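PDB 4EWP: 3-oxoacyl-[acyl-carrier-protein] synthase 3 from Micrococcus luteus NCTC 2665, which probably catalyses the first condensation of fatty acid synthesis, joining an acyl-CoA primer such as acetyl-CoA to malonyl-ACP with release of carbon dioxide. Local coordinates for residues 81-94 with 105-119. Sequence-based numbering, arbitrary orientation.
Sequences GSDLDAVIVSTVTF and VAHEIGATPAPAYDV
Val87 and Ile88 meet Ala116 and Tyr117 as parallel neighbours in a beta-alpha-beta unit of the thiolase-like fold, where helix 101-108 links strand 86-90 to strand 116-120. Backbone bonds alternate between the strands; the straightest, Val89 N to Tyr117 O, measures 3.0 Å. On the face away from the helix, Ile88 and Tyr117 run side by side and point the same way. Tyr117 CG lies between the backbone N and the carbonyl carbon (chi1 62°), and the phenol end comes back to Ile88, whose CD1 lies 3.4 Å from Tyr117 OH, a hydroxyl hydrogen-bonded to Gln132 OE1 of the same chain. The other Ile88 branch, CG2, packs at 4.0 Å on Val119 CG2. Replacing Ile88 with an alanine would probably open a gap beside the phenol and deprive Val119 CG2 of this apolar contact. The opposite face receives the helix: Val87 CG2 meets Ala106 CB at 3.9 Å, while farther back Leu84 and Ile109 cross almost perpendicularly through their CD1 methyls. Asp118 lies alongside Val89, its carboxylate gripped by the backbone N of Ala101 and Ala102 at the helix start, and its strand pairs antiparallel with one of the second subunit, continuing the sheet across the dimer. At Ser90, whose side chain lies about 8 Å from that of Cys123, a predicted active-site residue, a water hydrogen-bonds to Ser90 OG (2.8 Å) and donates to Val119 O at 3.0 Å.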
loop_
_atom_site.group_PDB
_atom_site.type_symbol
_atom_site.label_atom_id
_atom_site.label_comp_id
_atom_site.label_asym_id
_atom_site.label_seq_id
_atom_site.Cartn_x
_atom_site.Cartn_y
_atom_site.Cartn_z
ATOM N N GLY A 81 -10.050 -20.188 0.448
ATOM C CA GLY A 81 -9.066 -19.241 -0.049
ATOM C C GLY A 81 -9.244 -18.999 -1.531
ATOM O O GLY A 81 -9.238 -17.849 -1.999
ATOM N N SER A 82 -9.431 -20.096 -2.263
ATOM C CA SER A 82 -9.497 -20.047 -3.718
ATOM C C SER A 82 -10.703 -19.291 -4.256
ATOM O O SER A 82 -10.751 -18.968 -5.440
ATOM C CB SER A 82 -9.446 -21.458 -4.304
ATOM O OG SER A 82 -10.340 -22.321 -3.622
ATOM N N ASP A 83 -11.683 -19.019 -3.398
ATOM C CA ASP A 83 -12.812 -18.192 -3.806
ATOM C C ASP A 83 -12.476 -16.699 -3.845
ATOM O O ASP A 83 -13.228 -15.918 -4.423
ATOM C CB ASP A 83 -14.025 -18.430 -2.903
ATOM C CG ASP A 83 -14.580 -19.844 -3.036
ATOM O OD1 ASP A 83 -14.780 -20.298 -4.187
ATOM O OD2 ASP A 83 -14.796 -20.502 -1.996
ATOM N N LEU A 84 -11.356 -16.303 -3.246
ATOM C CA LEU A 84 -10.995 -14.883 -3.218
ATOM C C LEU A 84 -10.390 -14.390 -4.546
ATOM O O LEU A 84 -9.609 -15.092 -5.170
ATOM C CB LEU A 84 -10.023 -14.600 -2.070
ATOM C CG LEU A 84 -10.477 -14.925 -0.648
ATOM C CD1 LEU A 84 -9.273 -14.874 0.285
ATOM C CD2 LEU A 84 -11.621 -14.000 -0.155
ATOM N N ASP A 85 -10.747 -13.176 -4.960
ATOM C CA ASP A 85 -10.276 -12.615 -6.220
ATOM C C ASP A 85 -9.270 -11.505 -5.958
ATOM O O ASP A 85 -8.684 -10.981 -6.903
ATOM C CB ASP A 85 -11.439 -12.020 -7.023
ATOM C CG ASP A 85 -12.541 -13.008 -7.270
ATOM O OD1 ASP A 85 -12.241 -14.212 -7.428
ATOM O OD2 ASP A 85 -13.714 -12.581 -7.304
ATOM N N ALA A 86 -9.100 -11.129 -4.686
ATOM C CA ALA A 86 -8.138 -10.098 -4.294
ATOM C C ALA A 86 -7.892 -10.120 -2.794
ATOM O O ALA A 86 -8.781 -10.484 -2.018
ATOM C CB ALA A 86 -8.619 -8.724 -4.723
ATOM N N VAL A 87 -6.690 -9.725 -2.391
ATOM C CA VAL A 87 -6.294 -9.741 -0.993
ATOM C C VAL A 87 -5.670 -8.394 -0.697
ATOM O O VAL A 87 -4.664 -8.042 -1.298
ATOM C CB VAL A 87 -5.231 -10.838 -0.704
ATOM C CG1 VAL A 87 -4.725 -10.731 0.712
ATOM C CG2 VAL A 87 -5.786 -12.237 -0.968
ATOM N N ILE A 88 -6.278 -7.628 0.204
ATOM C CA ILE A 88 -5.758 -6.311 0.556
ATOM C C ILE A 88 -5.353 -6.321 2.017
ATOM O O ILE A 88 -6.167 -6.609 2.903
ATOM C CB ILE A 88 -6.799 -5.190 0.340
ATOM C CG1 ILE A 88 -7.306 -5.193 -1.099
ATOM C CG2 ILE A 88 -6.207 -3.840 0.679
ATOM C CD1 ILE A 88 -8.366 -4.143 -1.375
ATOM N N VAL A 89 -4.088 -6.028 2.273
ATOM C CA VAL A 89 -3.604 -6.028 3.644
ATOM C C VAL A 89 -3.198 -4.617 4.032
ATOM O O VAL A 89 -2.311 -4.010 3.425
ATOM C CB VAL A 89 -2.421 -6.981 3.843
ATOM C CG1 VAL A 89 -1.763 -6.704 5.190
ATOM C CG2 VAL A 89 -2.874 -8.434 3.702
ATOM N N SER A 90 -3.868 -4.086 5.039
ATOM C CA SER A 90 -3.591 -2.734 5.459
ATOM C C SER A 90 -2.761 -2.756 6.731
ATOM O O SER A 90 -3.256 -3.118 7.790
ATOM C CB SER A 90 -4.898 -1.986 5.645
ATOM O OG SER A 90 -4.651 -0.794 6.342
ATOM N N THR A 91 -1.488 -2.381 6.614
ATOM C CA THR A 91 -0.545 -2.467 7.721
ATOM C C THR A 91 0.634 -1.529 7.495
ATOM O O THR A 91 0.993 -1.254 6.354
ATOM C CB THR A 91 0.025 -3.891 7.844
ATOM O OG1 THR A 91 0.925 -3.959 8.955
ATOM C CG2 THR A 91 0.805 -4.261 6.600
ATOM N N VAL A 92 1.254 -1.061 8.576
ATOM C CA VAL A 92 2.482 -0.272 8.467
ATOM C C VAL A 92 3.605 -0.878 9.282
ATOM O O VAL A 92 4.635 -0.245 9.478
ATOM C CB VAL A 92 2.288 1.186 8.957
ATOM C CG1 VAL A 92 1.267 1.917 8.102
ATOM C CG2 VAL A 92 1.888 1.223 10.447
ATOM N N THR A 93 3.419 -2.097 9.778
ATOM C CA THR A 93 4.413 -2.648 10.705
ATOM C C THR A 93 5.128 -3.891 10.184
ATOM O O THR A 93 5.986 -4.443 10.864
ATOM C CB THR A 93 3.808 -2.923 12.115
ATOM O OG1 THR A 93 2.534 -3.569 11.989
ATOM C CG2 THR A 93 3.609 -1.632 12.857
ATOM N N PHE A 94 4.781 -4.338 8.981
ATOM C CA PHE A 94 5.488 -5.458 8.374
ATOM C C PHE A 94 6.901 -4.976 8.036
ATOM O O PHE A 94 7.069 -4.038 7.260
ATOM C CB PHE A 94 4.729 -5.920 7.131
ATOM C CG PHE A 94 5.271 -7.183 6.488
ATOM C CD1 PHE A 94 5.656 -7.181 5.144
ATOM C CD2 PHE A 94 5.345 -8.373 7.197
ATOM C CE1 PHE A 94 6.107 -8.349 4.523
ATOM C CE2 PHE A 94 5.805 -9.539 6.590
ATOM C CZ PHE A 94 6.179 -9.533 5.253
ATOM N N VAL A 105 0.168 -13.778 2.859
ATOM C CA VAL A 105 -1.161 -14.115 3.347
ATOM C C VAL A 105 -1.939 -14.876 2.276
ATOM O O VAL A 105 -2.513 -15.940 2.546
ATOM C CB VAL A 105 -1.943 -12.855 3.799
ATOM C CG1 VAL A 105 -3.396 -13.200 4.204
ATOM C CG2 VAL A 105 -1.210 -12.146 4.944
ATOM N N ALA A 106 -1.933 -14.337 1.058
ATOM C CA ALA A 106 -2.660 -14.938 -0.058
ATOM C C ALA A 106 -2.243 -16.380 -0.228
ATOM O O ALA A 106 -3.086 -17.262 -0.415
ATOM C CB ALA A 106 -2.405 -14.167 -1.345
ATOM N N HIS A 107 -0.934 -16.617 -0.141
ATOM C CA HIS A 107 -0.391 -17.957 -0.314
ATOM C C HIS A 107 -0.808 -18.884 0.814
ATOM O O HIS A 107 -1.261 -19.998 0.561
ATOM C CB HIS A 107 1.133 -17.952 -0.419
ATOM C CG HIS A 107 1.725 -19.323 -0.350
ATOM N ND1 HIS A 107 1.410 -20.310 -1.262
ATOM C CD2 HIS A 107 2.569 -19.886 0.541
ATOM C CE1 HIS A 107 2.051 -21.419 -0.943
ATOM N NE2 HIS A 107 2.764 -21.190 0.145
ATOM N N GLU A 108 -0.657 -18.414 2.052
ATOM C CA GLU A 108 -0.921 -19.241 3.230
ATOM C C GLU A 108 -2.368 -19.695 3.276
ATOM O O GLU A 108 -2.656 -20.818 3.700
ATOM C CB GLU A 108 -0.604 -18.483 4.523
ATOM C CG GLU A 108 0.740 -17.771 4.568
ATOM C CD GLU A 108 1.901 -18.719 4.774
ATOM O OE1 GLU A 108 1.672 -19.950 4.751
ATOM O OE2 GLU A 108 3.041 -18.228 4.962
ATOM N N ILE A 109 -3.284 -18.824 2.858
ATOM C CA ILE A 109 -4.704 -19.146 2.969
ATOM C C ILE A 109 -5.242 -19.810 1.720
ATOM O O ILE A 109 -6.435 -20.069 1.625
ATOM C CB ILE A 109 -5.584 -17.921 3.306
ATOM C CG1 ILE A 109 -5.620 -16.934 2.132
ATOM C CG2 ILE A 109 -5.118 -17.268 4.609
ATOM C CD1 ILE A 109 -6.343 -15.635 2.444
ATOM N N GLY A 110 -4.372 -20.087 0.755
ATOM C CA GLY A 110 -4.814 -20.798 -0.433
ATOM C C GLY A 110 -5.523 -19.947 -1.476
ATOM O O GLY A 110 -6.278 -20.481 -2.297
ATOM N N ALA A 111 -5.263 -18.636 -1.460
ATOM C CA ALA A 111 -5.849 -17.692 -2.424
ATOM C C ALA A 111 -5.076 -17.533 -3.741
ATOM O O ALA A 111 -5.569 -16.878 -4.672
ATOM C CB ALA A 111 -6.029 -16.327 -1.782
ATOM N N THR A 112 -3.866 -18.089 -3.820
ATOM C CA THR A 112 -3.114 -18.040 -5.068
ATOM C C THR A 112 -4.023 -18.531 -6.192
ATOM O O THR A 112 -4.713 -19.533 -6.034
ATOM C CB THR A 112 -1.844 -18.901 -4.998
ATOM O OG1 THR A 112 -1.055 -18.474 -3.889
ATOM C CG2 THR A 112 -0.998 -18.761 -6.288
ATOM N N PRO A 113 -4.014 -17.835 -7.337
ATOM C CA PRO A 113 -3.116 -16.721 -7.655
ATOM C C PRO A 113 -3.752 -15.331 -7.563
ATOM O O PRO A 113 -3.321 -14.432 -8.304
ATOM C CB PRO A 113 -2.752 -17.011 -9.119
ATOM C CG PRO A 113 -4.059 -17.506 -9.684
ATOM C CD PRO A 113 -4.741 -18.288 -8.541
ATOM N N ALA A 114 -4.712 -15.125 -6.663
ATOM C CA ALA A 114 -5.301 -13.789 -6.499
ATOM C C ALA A 114 -4.254 -12.681 -6.317
ATOM O O ALA A 114 -3.229 -12.882 -5.650
ATOM C CB ALA A 114 -6.296 -13.771 -5.358
ATOM N N PRO A 115 -4.500 -11.511 -6.930
ATOM C CA PRO A 115 -3.644 -10.334 -6.714
ATOM C C PRO A 115 -3.657 -9.980 -5.221
ATOM O O PRO A 115 -4.664 -10.155 -4.535
ATOM C CB PRO A 115 -4.336 -9.232 -7.534
ATOM C CG PRO A 115 -5.782 -9.708 -7.665
ATOM C CD PRO A 115 -5.675 -11.205 -7.768
ATOM N N ALA A 116 -2.536 -9.484 -4.728
ATOM C CA ALA A 116 -2.341 -9.299 -3.308
ATOM C C ALA A 116 -1.423 -8.112 -3.143
ATOM O O ALA A 116 -0.342 -8.089 -3.739
ATOM C CB ALA A 116 -1.690 -10.547 -2.723
ATOM N N TYR A 117 -1.837 -7.125 -2.348
ATOM C CA TYR A 117 -0.969 -5.973 -2.073
ATOM C C TYR A 117 -1.214 -5.399 -0.686
ATOM O O TYR A 117 -2.300 -5.570 -0.128
ATOM C CB TYR A 117 -1.161 -4.876 -3.127
ATOM C CG TYR A 117 -2.560 -4.261 -3.221
ATOM C CD1 TYR A 117 -2.861 -3.050 -2.608
ATOM C CD2 TYR A 117 -3.560 -4.875 -3.963
ATOM C CE1 TYR A 117 -4.137 -2.484 -2.722
ATOM C CE2 TYR A 117 -4.818 -4.319 -4.081
ATOM C CZ TYR A 117 -5.100 -3.130 -3.472
ATOM O OH TYR A 117 -6.354 -2.597 -3.609
ATOM N N ASP A 118 -0.209 -4.719 -0.139
ATOM C CA ASP A 118 -0.357 -4.006 1.129
ATOM C C ASP A 118 -0.689 -2.557 0.817
ATOM O O ASP A 118 -0.302 -2.040 -0.235
ATOM C CB ASP A 118 0.938 -4.017 1.950
ATOM C CG ASP A 118 1.347 -5.410 2.417
ATOM O OD1 ASP A 118 0.587 -6.393 2.208
ATOM O OD2 ASP A 118 2.449 -5.515 3.007
ATOM N N VAL A 119 -1.394 -1.915 1.745
ATOM C CA VAL A 119 -1.797 -0.523 1.637
ATOM C C VAL A 119 -1.251 0.244 2.842
ATOM O O VAL A 119 -1.171 -0.299 3.943
ATOM C CB VAL A 119 -3.336 -0.408 1.634
ATOM C CG1 VAL A 119 -3.783 0.935 2.156
ATOM C CG2 VAL A 119 -3.882 -0.656 0.245
HETATM O O HOH W 1 -7.861 -17.439 -5.797
HETATM O O HOH W 2 -2.522 0.983 6.319
#